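Local coordinates for protein beta-n-acetylhexosaminidase (Streptococcus pneumoniae, PDB 4AZG) that probably removes terminal N-acetylhexosamine residues from glycans as a glycoside hydrolase of family 20 with a TIM-barrel catalytic domain, at residues F232-K237 against Y258-P263; I248-K253 against N308-T313. All coordinates share one frame; numbering follows the deposited sequence.

Interaction 1: F232-K237 against Y258-P263; sequences FYYEDK and YNLASP. With OAN (O-(2-acetamido-2-deoxy D-glucopyranosylidene) amino-N-phenylcarbamate), chain C.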
loop_
_atom_site.group_PDB
_atom_site.type_symbol
_atom_site.label_atom_id
_atom_site.label_comp_id
_atom_site.label_asym_id
_atom_site.label_seq_id
_atom_site.Cartn_x
_atom_site.Cartn_y
_atom_site.Cartn_z
ATOM N N PHE A 232 10.140 5.857 12.576
ATOM C CA PHE A 232 9.517 5.782 13.872
ATOM C C PHE A 232 10.515 5.248 14.891
ATOM O O PHE A 232 10.987 4.113 14.775
ATOM C CB PHE A 232 8.273 4.861 13.800
ATOM C CG PHE A 232 7.095 5.497 13.117
ATOM C CD1 PHE A 232 7.077 5.665 11.744
ATOM C CD2 PHE A 232 6.013 5.952 13.853
ATOM C CE1 PHE A 232 6.011 6.288 11.114
ATOM C CE2 PHE A 232 4.930 6.566 13.227
ATOM C CZ PHE A 232 4.936 6.737 11.849
ATOM N N TYR A 233 10.826 6.066 15.893
ATOM C CA TYR A 233 11.679 5.667 17.003
ATOM C C TYR A 233 12.995 5.099 16.509
ATOM O O TYR A 233 13.478 4.091 17.021
ATOM C CB TYR A 233 10.955 4.666 17.904
ATOM C CG TYR A 233 9.839 5.327 18.649
ATOM C CD1 TYR A 233 10.113 6.188 19.710
ATOM C CD2 TYR A 233 8.514 5.147 18.268
ATOM C CE1 TYR A 233 9.104 6.833 20.378
ATOM C CE2 TYR A 233 7.492 5.778 18.956
ATOM C CZ TYR A 233 7.807 6.623 20.005
ATOM O OH TYR A 233 6.818 7.278 20.694
ATOM N N TYR A 234 13.564 5.753 15.502
ATOM C CA TYR A 234 14.863 5.392 14.938
ATOM C C TYR A 234 15.876 5.035 16.029
ATOM O O TYR A 234 15.949 5.706 17.065
ATOM C CB TYR A 234 15.374 6.564 14.111
ATOM C CG TYR A 234 16.658 6.279 13.378
ATOM C CD1 TYR A 234 16.679 5.403 12.291
ATOM C CD2 TYR A 234 17.860 6.878 13.782
ATOM C CE1 TYR A 234 17.859 5.139 11.626
ATOM C CE2 TYR A 234 19.034 6.627 13.114
ATOM C CZ TYR A 234 19.027 5.750 12.042
ATOM O OH TYR A 234 20.194 5.492 11.373
ATOM N N GLU A 235 16.642 3.966 15.801
ATOM C CA GLU A 235 17.641 3.486 16.771
ATOM C C GLU A 235 17.069 3.150 18.160
ATOM O O GLU A 235 17.807 3.182 19.139
ATOM C CB GLU A 235 18.792 4.501 16.926
ATOM C CG GLU A 235 19.854 4.387 15.853
ATOM C CD GLU A 235 20.965 5.431 15.958
ATOM O OE1 GLU A 235 20.701 6.642 16.257
ATOM O OE2 GLU A 235 22.120 5.028 15.708
ATOM N N ASP A 236 15.779 2.822 18.238
ATOM C CA ASP A 236 15.149 2.465 19.511
ATOM C C ASP A 236 15.261 3.589 20.582
ATOM O O ASP A 236 15.375 3.288 21.773
ATOM C CB ASP A 236 15.741 1.146 20.091
ATOM C CG ASP A 236 15.555 -0.078 19.175
ATOM O OD1 ASP A 236 14.739 -0.076 18.242
ATOM O OD2 ASP A 236 16.238 -1.081 19.399
ATOM N N LYS A 237 15.233 4.852 20.156
ATOM C CA LYS A 237 15.324 5.997 21.058
ATOM C C LYS A 237 13.951 6.641 21.129
ATOM O O LYS A 237 13.200 6.593 20.167
ATOM C CB LYS A 237 16.339 7.042 20.562
ATOM C CG LYS A 237 17.781 6.583 20.325
ATOM C CD LYS A 237 18.362 5.817 21.511
ATOM C CE LYS A 237 19.844 6.114 21.748
ATOM N NZ LYS A 237 20.712 5.738 20.595
ATOM N N TYR A 258 21.789 2.208 8.862
ATOM C CA TYR A 258 20.386 2.547 8.668
ATOM C C TYR A 258 19.680 1.810 9.805
ATOM O O TYR A 258 19.041 0.773 9.596
ATOM C CB TYR A 258 19.912 2.093 7.272
ATOM C CG TYR A 258 18.616 2.733 6.805
ATOM C CD1 TYR A 258 18.535 4.114 6.593
ATOM C CD2 TYR A 258 17.469 1.949 6.549
ATOM C CE1 TYR A 258 17.348 4.709 6.180
ATOM C CE2 TYR A 258 16.282 2.528 6.119
ATOM C CZ TYR A 258 16.220 3.908 5.935
ATOM O OH TYR A 258 15.046 4.507 5.517
ATOM N N ASN A 259 19.857 2.353 11.016
ATOM C CA ASN A 259 19.545 1.653 12.279
ATOM C C ASN A 259 18.116 1.867 12.773
ATOM O O ASN A 259 17.865 2.502 13.807
ATOM C CB ASN A 259 20.544 2.003 13.395
ATOM C CG ASN A 259 21.993 1.928 12.948
ATOM O OD1 ASN A 259 22.716 2.899 13.076
ATOM N ND2 ASN A 259 22.415 0.790 12.411
ATOM N N LEU A 260 17.196 1.304 12.008
ATOM C CA LEU A 260 15.781 1.371 12.291
ATOM C C LEU A 260 15.429 0.682 13.607
ATOM O O LEU A 260 16.072 -0.295 14.009
ATOM C CB LEU A 260 15.003 0.741 11.127
ATOM C CG LEU A 260 15.423 1.204 9.718
ATOM C CD1 LEU A 260 14.505 0.586 8.681
ATOM C CD2 LEU A 260 15.465 2.725 9.551
ATOM N N ALA A 261 14.407 1.205 14.273
ATOM C CA ALA A 261 13.750 0.511 15.379
ATOM C C ALA A 261 13.427 -0.956 15.063
ATOM O O ALA A 261 12.949 -1.289 13.967
ATOM C CB ALA A 261 12.478 1.236 15.773
ATOM N N SER A 262 13.676 -1.827 16.041
ATOM C CA SER A 262 13.302 -3.226 15.899
ATOM C C SER A 262 11.775 -3.420 15.964
ATOM O O SER A 262 11.044 -2.563 16.467
ATOM C CB SER A 262 14.007 -4.063 16.953
ATOM O OG SER A 262 13.434 -3.811 18.203
ATOM N N PRO A 263 11.282 -4.548 15.444
ATOM C CA PRO A 263 9.854 -4.757 15.658
ATOM C C PRO A 263 9.516 -4.943 17.148
ATOM O O PRO A 263 8.472 -4.440 17.593
ATOM C CB PRO A 263 9.528 -5.990 14.816
ATOM C CG PRO A 263 10.838 -6.605 14.468
ATOM C CD PRO A 263 11.881 -5.542 14.549
HETATM C CAH OAN C . 9.349 0.664 2.097
HETATM C CAG OAN C . 10.194 0.258 0.885
HETATM O OAN OAN C . 10.153 -0.896 0.436
HETATM N NAI OAN C . 10.894 1.268 0.358
HETATM C CAB OAN C . 11.756 1.161 -0.829
HETATM C CAC OAN C . 10.868 1.105 -2.091
HETATM O OAJ OAN C . 10.551 2.417 -2.595
HETATM C CAD OAN C . 11.497 0.215 -3.163
HETATM O OAK OAN C . 10.632 0.191 -4.282
HETATM C CAE OAN C . 11.657 -1.204 -2.616
HETATM C CAF OAN C . 12.320 -2.192 -3.527
HETATM O OAM OAN C . 13.680 -1.818 -3.738
HETATM O OAL OAN C . 12.523 -1.236 -1.509
HETATM C CAA OAN C . 12.671 -0.084 -0.747
HETATM N NAY OAN C . 13.689 -0.096 0.120
HETATM O OAQ OAN C . 14.458 -1.240 0.069
HETATM C CAP OAN C . 15.696 -1.080 0.618
HETATM O OAR OAN C . 16.345 -2.065 0.979
HETATM N NAO OAN C . 16.127 0.177 0.747
HETATM C CAS OAN C . 17.274 0.576 1.328
HETATM C CAT OAN C . 17.181 1.310 2.528
HETATM C CAU OAN C . 18.320 1.761 3.183
HETATM C CAV OAN C . 19.565 1.488 2.624
HETATM C CAW OAN C . 19.679 0.760 1.422
HETATM C CAX OAN C . 18.533 0.295 0.762
HETATM O O HOH W 1 12.688 3.230 12.925
HETATM O O HOH W 2 22.273 6.264 12.420
HETATM O O HOH W 3 15.142 -3.157 19.960
HETATM O O HOH W 4 16.617 -1.601 16.703
#
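Two loops of the TIM barrel, one after strand 224-228 and one after strand 247-250, meet where Y234, E235 and D236 lie along N259, A261 and S262. N259 is the centre of an inverse gamma turn, and its N-H and its carbonyl are bonded by the consecutive residues Y234 and E235. N259 O accepts E235 N at 2.8 Å, approached nearly along the C=O axis although the N-H is bent (131° at the hydrogen), and the same O sits over one face of the Y234 phenol. N259 N donates to Y234 OH at 3.2 Å. With CG anti to the backbone N (chi1 -175°), the Y234 ring runs beneath the N259 peptide, while L260 CD2 meets its edge in the ring plane. E235 OE2 lies 3.4 Å from N259 OD1, two acceptors, with the carboxylate and amide planes 11° apart.

At the other end D236 OD1 offers its syn lone pair to S262 N at 3.0 Å. S262 is the N-cap of helix 263-268, its OG capping Y265 N. Between these sites the methyl of A261 is pressed against backbone oxygens, with A261 CB 3.3 Å from Y233 O, and water 1 links A261 N to F232 O. Toward the active site, L260 CD2 covers one face of the Y258 ring and phenyl carbon CAU of the inhibitor OAN lies 3.5 Å above the other; Y258 OH is held by D230 and W195. The polar pairing probably helps to hold the loop that carries Y258, whose ring touches the ligand, and the S262 N-H, just before the helix, would probably help to stabilise the negative charge of D236.

Interaction 2: I248-K253 against N308-T313; sequences ISYWSK and NQLAST. With OAN (O-(2-acetamido-2-deoxy D-glucopyranosylidene) amino-N-phenylcarbamate), chain C.
The backbones come closest at S252 and A311, whose CA atoms are 5.1 Å apart, where the chain leaving barrel strand 247-250 passes a type II beta turn formed by L310 to T313. This is the C-terminal mouth of the TIM barrel, where the loops that follow the strands form the substrate site. A311 occupies the second position of the turn and points its methyl at segment 248-253, with A311 CB 3.3 Å from W251 O and also against S252 CA. Y250 flanks it: CE1 lies 3.6 Å from A311 O, and at the root of the side chain Y250 CB meets L310 CD2 at 4.0 Å. The polar links between the segments run through water, and water 5 donates to Y250 O at 2.8 Å and accepts from A311 N at 2.7 Å, giving each of these two backbone atoms a partner.

The turn is held from within, since L310 O takes both the N-H and the hydroxyl of T313. S312, which adopts the positive phi (86°) of the third position, bonds its OG to A311 O in the carbonyl plane and lays its CB 3.8 Å from K253 CB. The lysine chain bends at chi3 (78°), and water 6 then bridges K253 NZ and S312 OG.

On the far side of the strand end, W251 turns away from the turn toward OAN, its NE1 bonded to D230. S252 CB packs on one face of the indole; on the opposite face the acetamido methyl carbon CAH of the ligand lies 3.5 Å above the ring plane.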
loop_
_atom_site.group_PDB
_atom_site.type_symbol
_atom_site.label_atom_id
_atom_site.label_comp_id
_atom_site.label_asym_id
_atom_site.label_seq_id
_atom_site.Cartn_x
_atom_site.Cartn_y
_atom_site.Cartn_z
ATOM N N ILE A 248 1.846 0.265 11.504
ATOM C CA ILE A 248 3.187 0.205 10.945
ATOM C C ILE A 248 3.336 -0.897 9.878
ATOM O O ILE A 248 3.275 -2.083 10.169
ATOM C CB ILE A 248 4.245 0.048 12.074
ATOM C CG1 ILE A 248 4.134 1.180 13.110
ATOM C CG2 ILE A 248 5.640 -0.055 11.487
ATOM C CD1 ILE A 248 4.443 2.588 12.598
ATOM N N SER A 249 3.526 -0.499 8.634
ATOM C CA SER A 249 3.890 -1.435 7.586
ATOM C C SER A 249 5.417 -1.683 7.771
ATOM O O SER A 249 6.267 -0.862 7.383
ATOM C CB SER A 249 3.506 -0.829 6.224
ATOM O OG SER A 249 4.114 -1.485 5.124
ATOM N N TYR A 250 5.741 -2.798 8.434
ATOM C CA TYR A 250 7.112 -3.115 8.827
ATOM C C TYR A 250 7.749 -3.977 7.748
ATOM O O TYR A 250 7.309 -5.097 7.491
ATOM C CB TYR A 250 7.179 -3.820 10.219
ATOM C CG TYR A 250 8.565 -3.727 10.805
ATOM C CD1 TYR A 250 9.587 -4.544 10.347
ATOM C CD2 TYR A 250 8.874 -2.776 11.791
ATOM C CE1 TYR A 250 10.879 -4.423 10.854
ATOM C CE2 TYR A 250 10.159 -2.650 12.299
ATOM C CZ TYR A 250 11.161 -3.476 11.818
ATOM O OH TYR A 250 12.456 -3.379 12.298
ATOM N N TRP A 251 8.800 -3.459 7.122
ATOM C CA TRP A 251 9.413 -4.170 5.990
ATOM C C TRP A 251 10.838 -4.648 6.232
ATOM O O TRP A 251 11.299 -5.606 5.596
ATOM C CB TRP A 251 9.277 -3.342 4.711
ATOM C CG TRP A 251 10.089 -2.094 4.746
ATOM C CD1 TRP A 251 9.783 -0.895 5.383
ATOM C CD2 TRP A 251 11.398 -1.882 4.137
ATOM N NE1 TRP A 251 10.791 0.010 5.217
ATOM C CE2 TRP A 251 11.792 -0.518 4.485
ATOM C CE3 TRP A 251 12.254 -2.661 3.372
ATOM C CZ2 TRP A 251 12.998 0.034 4.063
ATOM C CZ3 TRP A 251 13.467 -2.104 2.958
ATOM C CH2 TRP A 251 13.826 -0.779 3.293
ATOM N N SER A 252 11.529 -4.010 7.181
ATOM C CA SER A 252 12.957 -4.231 7.408
ATOM C C SER A 252 13.475 -3.414 8.592
ATOM O O SER A 252 12.974 -2.313 8.876
ATOM C CB SER A 252 13.758 -3.841 6.162
ATOM O OG SER A 252 15.142 -4.012 6.372
ATOM N N LYS A 253 14.507 -3.933 9.255
ATOM C CA LYS A 253 15.186 -3.180 10.307
ATOM C C LYS A 253 16.402 -2.390 9.744
ATOM O O LYS A 253 17.148 -1.762 10.485
ATOM C CB LYS A 253 15.569 -4.112 11.462
ATOM C CG LYS A 253 16.035 -3.361 12.683
ATOM C CD LYS A 253 16.159 -4.251 13.902
ATOM C CE LYS A 253 17.430 -5.075 13.858
ATOM N NZ LYS A 253 17.302 -6.043 14.960
ATOM N N ASN A 308 3.586 -14.727 9.523
ATOM C CA ASN A 308 3.592 -13.828 10.664
ATOM C C ASN A 308 4.973 -13.358 11.086
ATOM O O ASN A 308 5.126 -12.683 12.124
ATOM C CB ASN A 308 2.920 -14.488 11.860
ATOM C CG ASN A 308 1.436 -14.707 11.648
ATOM O OD1 ASN A 308 0.903 -15.773 11.972
ATOM N ND2 ASN A 308 0.769 -13.730 11.081
ATOM N N GLN A 309 5.984 -13.726 10.308
ATOM C CA GLN A 309 7.350 -13.379 10.663
ATOM C C GLN A 309 7.713 -11.971 10.198
ATOM O O GLN A 309 7.818 -11.687 8.976
ATOM C CB GLN A 309 8.338 -14.391 10.097
ATOM C CG GLN A 309 9.763 -14.117 10.530
ATOM C CD GLN A 309 10.683 -15.237 10.154
ATOM O OE1 GLN A 309 10.655 -16.297 10.778
ATOM N NE2 GLN A 309 11.496 -15.023 9.125
ATOM N N LEU A 310 7.898 -11.091 11.178
ATOM C CA LEU A 310 8.343 -9.729 10.889
ATOM C C LEU A 310 9.827 -9.749 10.528
ATOM O O LEU A 310 10.614 -10.472 11.159
ATOM C CB LEU A 310 8.096 -8.819 12.087
ATOM C CG LEU A 310 6.609 -8.566 12.296
ATOM C CD1 LEU A 310 6.298 -8.295 13.758
ATOM C CD2 LEU A 310 6.121 -7.443 11.389
ATOM N N ALA A 311 10.187 -8.971 9.508
ATOM C CA ALA A 311 11.590 -8.808 9.118
ATOM C C ALA A 311 12.448 -8.588 10.364
ATOM O O ALA A 311 12.082 -7.787 11.224
ATOM C CB ALA A 311 11.767 -7.653 8.137
ATOM N N SER A 312 13.557 -9.328 10.425
ATOM C CA SER A 312 14.603 -9.255 11.466
ATOM C C SER A 312 14.296 -10.099 12.676
ATOM O O SER A 312 15.065 -10.086 13.647
ATOM C CB SER A 312 14.916 -7.827 11.903
ATOM O OG SER A 312 13.977 -7.351 12.857
ATOM N N THR A 313 13.179 -10.825 12.625
ATOM C CA THR A 313 12.809 -11.726 13.717
ATOM C C THR A 313 12.638 -13.155 13.216
ATOM O O THR A 313 12.363 -13.385 12.044
ATOM C CB THR A 313 11.518 -11.273 14.443
ATOM O OG1 THR A 313 10.367 -11.492 13.606
ATOM C CG2 THR A 313 11.601 -9.800 14.827
HETATM C CAH OAN C . 9.349 0.664 2.097
HETATM C CAG OAN C . 10.194 0.258 0.885
HETATM O OAN OAN C . 10.153 -0.896 0.436
HETATM N NAI OAN C . 10.894 1.268 0.358
HETATM C CAB OAN C . 11.756 1.161 -0.829
HETATM C CAC OAN C . 10.868 1.105 -2.091
HETATM O OAJ OAN C . 10.551 2.417 -2.595
HETATM C CAD OAN C . 11.497 0.215 -3.163
HETATM O OAK OAN C . 10.632 0.191 -4.282
HETATM C CAE OAN C . 11.657 -1.204 -2.616
HETATM C CAF OAN C . 12.320 -2.192 -3.527
HETATM O OAM OAN C . 13.680 -1.818 -3.738
HETATM O OAL OAN C . 12.523 -1.236 -1.509
HETATM C CAA OAN C . 12.671 -0.084 -0.747
HETATM N NAY OAN C . 13.689 -0.096 0.120
HETATM O OAQ OAN C . 14.458 -1.240 0.069
HETATM C CAP OAN C . 15.696 -1.080 0.618
HETATM O OAR OAN C . 16.345 -2.065 0.979
HETATM N NAO OAN C . 16.127 0.177 0.747
HETATM C CAS OAN C . 17.274 0.576 1.328
HETATM C CAT OAN C . 17.181 1.310 2.528
HETATM C CAU OAN C . 18.320 1.761 3.183
HETATM C CAV OAN C . 19.565 1.488 2.624
HETATM C CAW OAN C . 19.679 0.760 1.422
HETATM C CAX OAN C . 18.533 0.295 0.762
HETATM O O HOH W 5 8.366 -7.600 8.151
HETATM O O HOH W 6 14.920 -7.364 15.458
#

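Interactions 1 and 2 sit side by side on one flank of the barrel mouth, their centres about 12 Å apart, and their segments alternate along the chain: 232-237, 248-253, 258-263, 308-313. Strand 247-250 and the loop after it join them, since this connection supplies one side of each contact. They also touch directly: Y250 OH is probably hydrogen-bonded to A261 O at 2.7 Å, and P263, at the start of helix 263-268, packs on both Y250 and S312. Each contact brings an aromatic residue to the same OAN molecule, Y258 from one and W251 from the other, and D230 links the two. Loops from sequence-distant parts of the catalytic domain thus both contribute to the lining of the ligand site.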